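Local coordinates for ABC transporter substrate-binding protein-branched chain amino acid transport (Streptococcus pneumoniae, PDB 4GNR) that binds isoleucine and probably delivers branched-chain amino acids to an ABC transporter as its extracellular substrate-binding protein, at residues A[177-180]-A[181-184]; A[205-208]-A[209-213]. One frame throughout, in Å; residues are numbered along the deposited sequence. Where two conformers were deposited one is given.

Contact 1. Residues A[177-180]-A[181-184]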
ATOM      1  N   THR A 177       5.528 -21.460   5.824  0.50  9.86           N
ATOM      2  CA  THR A 177       5.187 -20.247   6.571  0.50 10.42           C
ATOM      3  C   THR A 177       6.266 -19.590   7.379  0.50 10.21           C
ATOM      4  O   THR A 177       7.306 -20.215   7.698  0.50  9.28           O
ATOM      5  CB  THR A 177       4.048 -20.527   7.632  0.50 10.42           C
ATOM      6  OG1 THR A 177       4.487 -21.499   8.595  0.50 11.51           O
ATOM      7  CG2 THR A 177       2.782 -21.004   6.954  0.50 11.56           C
ATOM      8  N   PHE A 178       6.017 -18.294   7.644  1.00 12.32           N
ATOM      9  CA  PHE A 178       6.908 -17.542   8.525  1.00 12.42           C
ATOM     10  C   PHE A 178       5.915 -16.606   9.259  1.00 12.23           C
ATOM     11  O   PHE A 178       4.708 -16.600   8.976  1.00 12.99           O
ATOM     12  CB  PHE A 178       7.986 -16.731   7.844  1.00 11.69           C
ATOM     13  CG  PHE A 178       7.447 -15.710   6.867  1.00 10.12           C
ATOM     14  CD1 PHE A 178       7.221 -14.381   7.236  1.00 10.25           C
ATOM     15  CD2 PHE A 178       7.179 -16.087   5.555  1.00 10.13           C
ATOM     16  CE1 PHE A 178       6.721 -13.488   6.327  1.00  9.54           C
ATOM     17  CE2 PHE A 178       6.696 -15.175   4.641  1.00  9.69           C
ATOM     18  CZ  PHE A 178       6.468 -13.877   5.027  1.00  9.52           C
ATOM     19  N   VAL A 179       6.385 -15.832  10.226  1.00 13.05           N
ATOM     20  CA  VAL A 179       5.488 -14.858  10.885  1.00 14.07           C
ATOM     21  C   VAL A 179       6.191 -13.494  11.000  1.00 12.88           C
ATOM     22  O   VAL A 179       7.420 -13.435  11.100  1.00 12.93           O
ATOM     23  CB  VAL A 179       4.967 -15.288  12.255  1.00 15.24           C
ATOM     24  CG1 VAL A 179       4.155 -16.564  12.136  1.00 17.46           C
ATOM     25  CG2 VAL A 179       6.095 -15.457  13.207  1.00 16.67           C
ATOM     26  N   ALA A 180       5.403 -12.423  10.971  1.00 12.76           N
ATOM     27  CA  ALA A 180       5.965 -11.084  11.115  1.00 12.61           C
ATOM     28  C   ALA A 180       6.808 -11.056  12.392  1.00 12.26           C
ATOM     29  O   ALA A 180       6.423 -11.579  13.440  1.00 14.44           O
ATOM     30  CB  ALA A 180       4.894 -10.024  11.151  1.00 15.00           C
ATOM     31  N   GLY A 181       7.969 -10.439  12.267  1.00 11.85           N
ATOM     32  CA  GLY A 181       8.926 -10.316  13.363  1.00 11.95           C
ATOM     33  C   GLY A 181      10.086 -11.292  13.234  1.00 11.88           C
ATOM     34  O   GLY A 181      11.165 -11.081  13.817  1.00 13.31           O
ATOM     35  N   ASP A 182       9.865 -12.370  12.492  1.00 12.46           N
ATOM     36  CA  ASP A 182      10.932 -13.338  12.278  1.00 12.16           C
ATOM     37  C   ASP A 182      12.105 -12.708  11.557  1.00 11.85           C
ATOM     38  O   ASP A 182      11.926 -11.867  10.677  1.00 12.31           O
ATOM     39  CB  ASP A 182      10.490 -14.527  11.400  1.00 12.78           C
ATOM     40  CG  ASP A 182       9.548 -15.498  12.091  1.00 13.79           C
ATOM     41  OD1 ASP A 182       9.346 -15.435  13.328  1.00 16.89           O
ATOM     42  OD2 ASP A 182       9.042 -16.398  11.367  1.00 14.73           O
ATOM     43  N   THR A 183      13.304 -13.175  11.892  1.00 11.88           N
ATOM     44  CA  THR A 183      14.507 -12.700  11.204  1.00 12.33           C
ATOM     45  C   THR A 183      15.350 -13.879  10.643  1.00 12.04           C
ATOM     46  O   THR A 183      16.294 -13.672   9.906  1.00 12.43           O
ATOM     47  CB  THR A 183      15.367 -11.795  12.073  1.00 13.23           C
ATOM     48  OG1 THR A 183      15.904 -12.595  13.115  1.00 15.54           O
ATOM     49  CG2 THR A 183      14.564 -10.597  12.633  1.00 15.16           C
ATOM     50  N   ASP A 184      14.973 -15.114  10.980  1.00 11.43           N
ATOM     51  CA  ASP A 184      15.666 -16.372  10.569  1.00 11.13           C
ATOM     52  C   ASP A 184      14.701 -17.205   9.733  1.00 10.55           C
ATOM     53  O   ASP A 184      13.649 -17.606  10.234  1.00 12.71           O
ATOM     54  CB  ASP A 184      16.118 -17.140  11.831  1.00 12.45           C
ATOM     55  CG  ASP A 184      16.787 -18.498  11.556  1.00 13.64           C
ATOM     56  OD1 ASP A 184      16.713 -19.057  10.459  1.00 14.99           O
ATOM     57  OD2 ASP A 184      17.380 -19.054  12.512  1.00 18.98           O
TER
HETATM   58  O   HOH W   1       8.155 -13.297  15.169  1.00 26.56           O

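Contact 2. Residues A[205-208]-A[209-213]. With ILE (isoleucine), chain B.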
ATOM      1  N   TYR A 205       5.124  -8.446   4.248  1.00  6.95           N
ATOM      2  CA  TYR A 205       5.653  -7.089   4.373  1.00  6.74           C
ATOM      3  C   TYR A 205       7.183  -7.043   4.215  1.00  6.90           C
ATOM      4  O   TYR A 205       7.855  -8.069   4.293  1.00  7.80           O
ATOM      5  CB  TYR A 205       5.186  -6.436   5.656  1.00  6.82           C
ATOM      6  CG  TYR A 205       3.676  -6.272   5.772  1.00  6.27           C
ATOM      7  CD1 TYR A 205       2.940  -5.622   4.798  1.00  7.37           C
ATOM      8  CD2 TYR A 205       3.004  -6.677   6.905  1.00  8.18           C
ATOM      9  CE1 TYR A 205       1.579  -5.412   4.951  1.00  7.25           C
ATOM     10  CE2 TYR A 205       1.631  -6.436   7.066  1.00  8.41           C
ATOM     11  CZ  TYR A 205       0.933  -5.804   6.090  1.00  6.84           C
ATOM     12  OH  TYR A 205      -0.416  -5.578   6.281  1.00  7.79           O
ATOM     13  N   TYR A 206       7.713  -5.828   4.072  1.00  6.67           N
ATOM     14  CA  TYR A 206       9.102  -5.666   3.704  1.00  7.25           C
ATOM     15  C   TYR A 206      10.119  -6.191   4.689  1.00  7.66           C
ATOM     16  O   TYR A 206      11.170  -6.668   4.263  1.00  8.81           O
ATOM     17  CB  TYR A 206       9.435  -4.191   3.352  1.00  7.73           C
ATOM     18  CG  TYR A 206       9.371  -3.243   4.540  1.00  7.73           C
ATOM     19  CD1 TYR A 206      10.470  -3.014   5.350  1.00  9.33           C
ATOM     20  CD2 TYR A 206       8.217  -2.569   4.861  1.00  9.44           C
ATOM     21  CE1 TYR A 206      10.426  -2.143   6.437  1.00 10.00           C
ATOM     22  CE2 TYR A 206       8.161  -1.706   5.946  1.00 10.06           C
ATOM     23  CZ  TYR A 206       9.259  -1.501   6.735  1.00  9.99           C
ATOM     24  OH  TYR A 206       9.155  -0.599   7.772  1.00 12.29           O
ATOM     25  N   ASN A 207       9.862  -6.088   5.985  1.00  7.63           N
ATOM     26  CA  ASN A 207      10.862  -6.538   6.961  1.00  9.29           C
ATOM     27  C   ASN A 207      11.176  -7.992   6.805  1.00  9.23           C
ATOM     28  O   ASN A 207      12.322  -8.405   6.916  1.00 13.01           O
ATOM     29  CB  ASN A 207      10.522  -6.147   8.396  1.00  9.95           C
ATOM     30  CG  ASN A 207      11.072  -4.778   8.763  1.00 10.73           C
ATOM     31  OD1 ASN A 207      12.241  -4.490   8.496  1.00 13.70           O
ATOM     32  ND2 ASN A 207      10.270  -3.963   9.426  1.00 12.36           N
ATOM     33  N   GLU A 208      10.142  -8.799   6.597  1.00  8.06           N
ATOM     34  CA  GLU A 208      10.319 -10.223   6.407  1.00  8.59           C
ATOM     35  C   GLU A 208      10.701 -10.558   4.954  1.00  8.39           C
ATOM     36  O   GLU A 208      11.644 -11.319   4.712  1.00  8.69           O
ATOM     37  CB  GLU A 208       9.080 -11.010   6.819  1.00  9.13           C
ATOM     38  CG  GLU A 208       8.752 -10.934   8.308  1.00  9.92           C
ATOM     39  CD  GLU A 208       8.310  -9.541   8.773  1.00  9.63           C
ATOM     40  OE1 GLU A 208       7.469  -8.918   8.101  1.00  9.53           O
ATOM     41  OE2 GLU A 208       8.786  -9.126   9.864  1.00 11.32           O
ATOM     42  N   ALA A 209       9.958 -10.010   3.992  1.00  8.27           N
ATOM     43  CA  ALA A 209      10.239 -10.329   2.612  1.00  8.24           C
ATOM     44  C   ALA A 209      11.666  -9.981   2.205  1.00  8.15           C
ATOM     45  O   ALA A 209      12.290 -10.752   1.482  1.00  8.47           O
ATOM     46  CB  ALA A 209       9.221  -9.655   1.696  1.00  9.49           C
ATOM     47  N   GLY A 210      12.168  -8.838   2.639  1.00  8.10           N
ATOM     48  CA  GLY A 210      13.529  -8.471   2.266  1.00  8.23           C
ATOM     49  C   GLY A 210      14.558  -9.433   2.852  1.00  8.22           C
ATOM     50  O   GLY A 210      15.537  -9.813   2.196  1.00  9.14           O
ATOM     51  N   LYS A 211      14.362  -9.820   4.112  1.00  8.36           N
ATOM     52  CA  LYS A 211      15.264 -10.804   4.765  1.00  8.63           C
ATOM     53  C   LYS A 211      15.169 -12.173   4.072  1.00  8.36           C
ATOM     54  O   LYS A 211      16.163 -12.877   3.936  1.00  9.29           O
ATOM     55  CB  LYS A 211      14.955 -10.902   6.253  1.00  9.08           C
ATOM     56  CG  LYS A 211      15.286  -9.635   7.030  1.00  9.19           C
ATOM     57  CD  LYS A 211      14.957  -9.775   8.508  1.00 10.59           C
ATOM     58  CE  LYS A 211      15.170  -8.495   9.320  1.00 11.57           C
ATOM     59  NZ  LYS A 211      14.187  -7.429   8.951  1.00 13.20           N
ATOM     60  N   ILE A 212      13.968 -12.566   3.656  1.00  8.33           N
ATOM     61  CA  ILE A 212      13.765 -13.828   2.926  1.00  8.48           C
ATOM     62  C   ILE A 212      14.566 -13.799   1.613  1.00  9.03           C
ATOM     63  O   ILE A 212      15.256 -14.764   1.280  1.00  9.65           O
ATOM     64  CB  ILE A 212      12.278 -14.095   2.688  1.00  8.61           C
ATOM     65  CG1 ILE A 212      11.599 -14.468   4.018  1.00  8.59           C
ATOM     66  CG2 ILE A 212      12.089 -15.174   1.621  1.00  9.60           C
ATOM     67  CD1 ILE A 212      10.098 -14.407   3.972  1.00  9.52           C
ATOM     68  N   VAL A 213      14.460 -12.702   0.867  1.00  8.88           N
ATOM     69  CA  VAL A 213      15.220 -12.570  -0.381  1.00  9.72           C
ATOM     70  C   VAL A 213      16.728 -12.670  -0.094  1.00  9.49           C
ATOM     71  O   VAL A 213      17.470 -13.374  -0.768  1.00 10.77           O
ATOM     72  CB  VAL A 213      14.885 -11.241  -1.073  1.00  9.84           C
ATOM     73  CG1 VAL A 213      15.865 -10.980  -2.209  1.00 10.90           C
ATOM     74  CG2 VAL A 213      13.439 -11.298  -1.582  1.00 10.54           C
TER
HETATM   75  N   ILE B 401      -1.691  -3.260   1.183  1.00  6.27           N
HETATM   76  CA  ILE B 401      -1.010  -3.532   2.480  1.00  6.07           C
HETATM   77  C   ILE B 401      -2.055  -3.590   3.589  1.00  5.74           C
HETATM   78  O   ILE B 401      -1.672  -3.838   4.751  1.00  6.70           O
HETATM   79  CB  ILE B 401       0.236  -2.628   2.725  1.00  9.23           C
HETATM   80  CG1 ILE B 401      -0.074  -1.177   2.438  1.00  9.21           C
HETATM   81  CG2 ILE B 401       1.562  -3.028   1.868  1.00  8.24           C
HETATM   82  CD1 ILE B 401       1.091  -0.266   2.754  1.00  7.90           C
HETATM   83  OXT ILE B 401      -3.251  -3.426   3.270  1.00  6.80           O
HETATM   84  O   HOH W   2      11.579  -9.199  10.344  1.00 17.27           O

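Contact 1. Residues A[177-180]-A[181-184]
V179 and D182 grip each other twice where the chain leaves strand 171-178, and together they illustrate how an aspartate can close a tight turn with its own side chain. The backbone bond of the type II beta turn runs from D182 N to V179 O at 3.0 Å. A second bond returns the other way: V179 N donates to D182 OD2 at 2.9 Å. It is nearly straight, at 165°, yet it reaches the oxygen from above the carboxylate plane, 63° out of it. With CG lying beside its own backbone N (chi1 -72°), D182 folds its carboxylate back over the start of the turn. This is the close-packed part: D182 OD1 presses on V179 CG2 at 3.3 Å, and F178 CB lies 3.7 Å from OD2, while the F178 ring leads away into the interior, edge-to-face with Y149. G181, at the third position of the turn (i+2), has a positive phi, a conformation that suits a residue without a side chain. Toward solvent the packing gives way to water: one molecule donates to both A180 O, at 3.0 Å, and D182 OD1, spanning the outer edge of the turn. One carboxylate thus divides its work, OD2 taking a backbone N-H and OD1 a water; both donated hydrogens would be expected to stabilise its negative charge and favour the ionised form at this strand-to-loop turn.

Contact 2. Residues A[205-208]-A[209-213]
The first turns of helix 206-218 begin beside the isoleucine pocket, and the residue at the N-cap position, Y205, serves both the helix and the ligand. Its carbonyl accepts A209 N at 2.9 Å, opening the i to i+4 pattern that continues with G210 N to Y206 O and I212 N to E208 O. Its side chain leaves in another direction, and Y205 OH donates to O of the bound isoleucine at 2.6 Å, a short bond to the ligand carboxylate. That oxygen lies at the edge of the phenol ring and in its plane; Y156 stacks with the same ring.

Within the same first turns, N207 and K211, four residues apart, run side by side. An extended K211 chain bends at its last torsion (chi4 68°), bringing NZ back to N207 O at 2.9 Å. The ammonium meets that carbonyl well off its axis, at a C=O...N angle of 123°, while N207 OD1 stays 3.6 Å from K211 NZ. Q239 takes another NZ hydrogen bond, and a water that accepts only a weak bond from NZ donates to E208 OE2, an oxygen that also accepts G181 N of the preceding loop. On another flank, I212 CG1 packs 3.2 Å from E208 O. The helix belongs to the beta-alpha-beta unit of strands 199-201 and 225-227, with Y206 and N207 touching helix 234-240 while E208 and I212 face strand 171-178.

Contact 1 and contact 2, in series along the chain with centres about 9 Å apart, meet directly within one lobe of the binding protein. G181 N lies 2.9 Å from E208 OE2, probably a hydrogen bond, tying the beta turn to the first turn of the helix. The F178 ring also joins the two: CE1 packs against E208 CB at 3.5 Å and CE2 against I212 CD1 at 3.6 Å. The ligand distinguishes them. Contact 2 reaches isoleucine through Y205, whereas the side chain of A180 in contact 1 remains about 11 Å away; S85, T108 and D229 are among the residues that complete the grip on the amino acid.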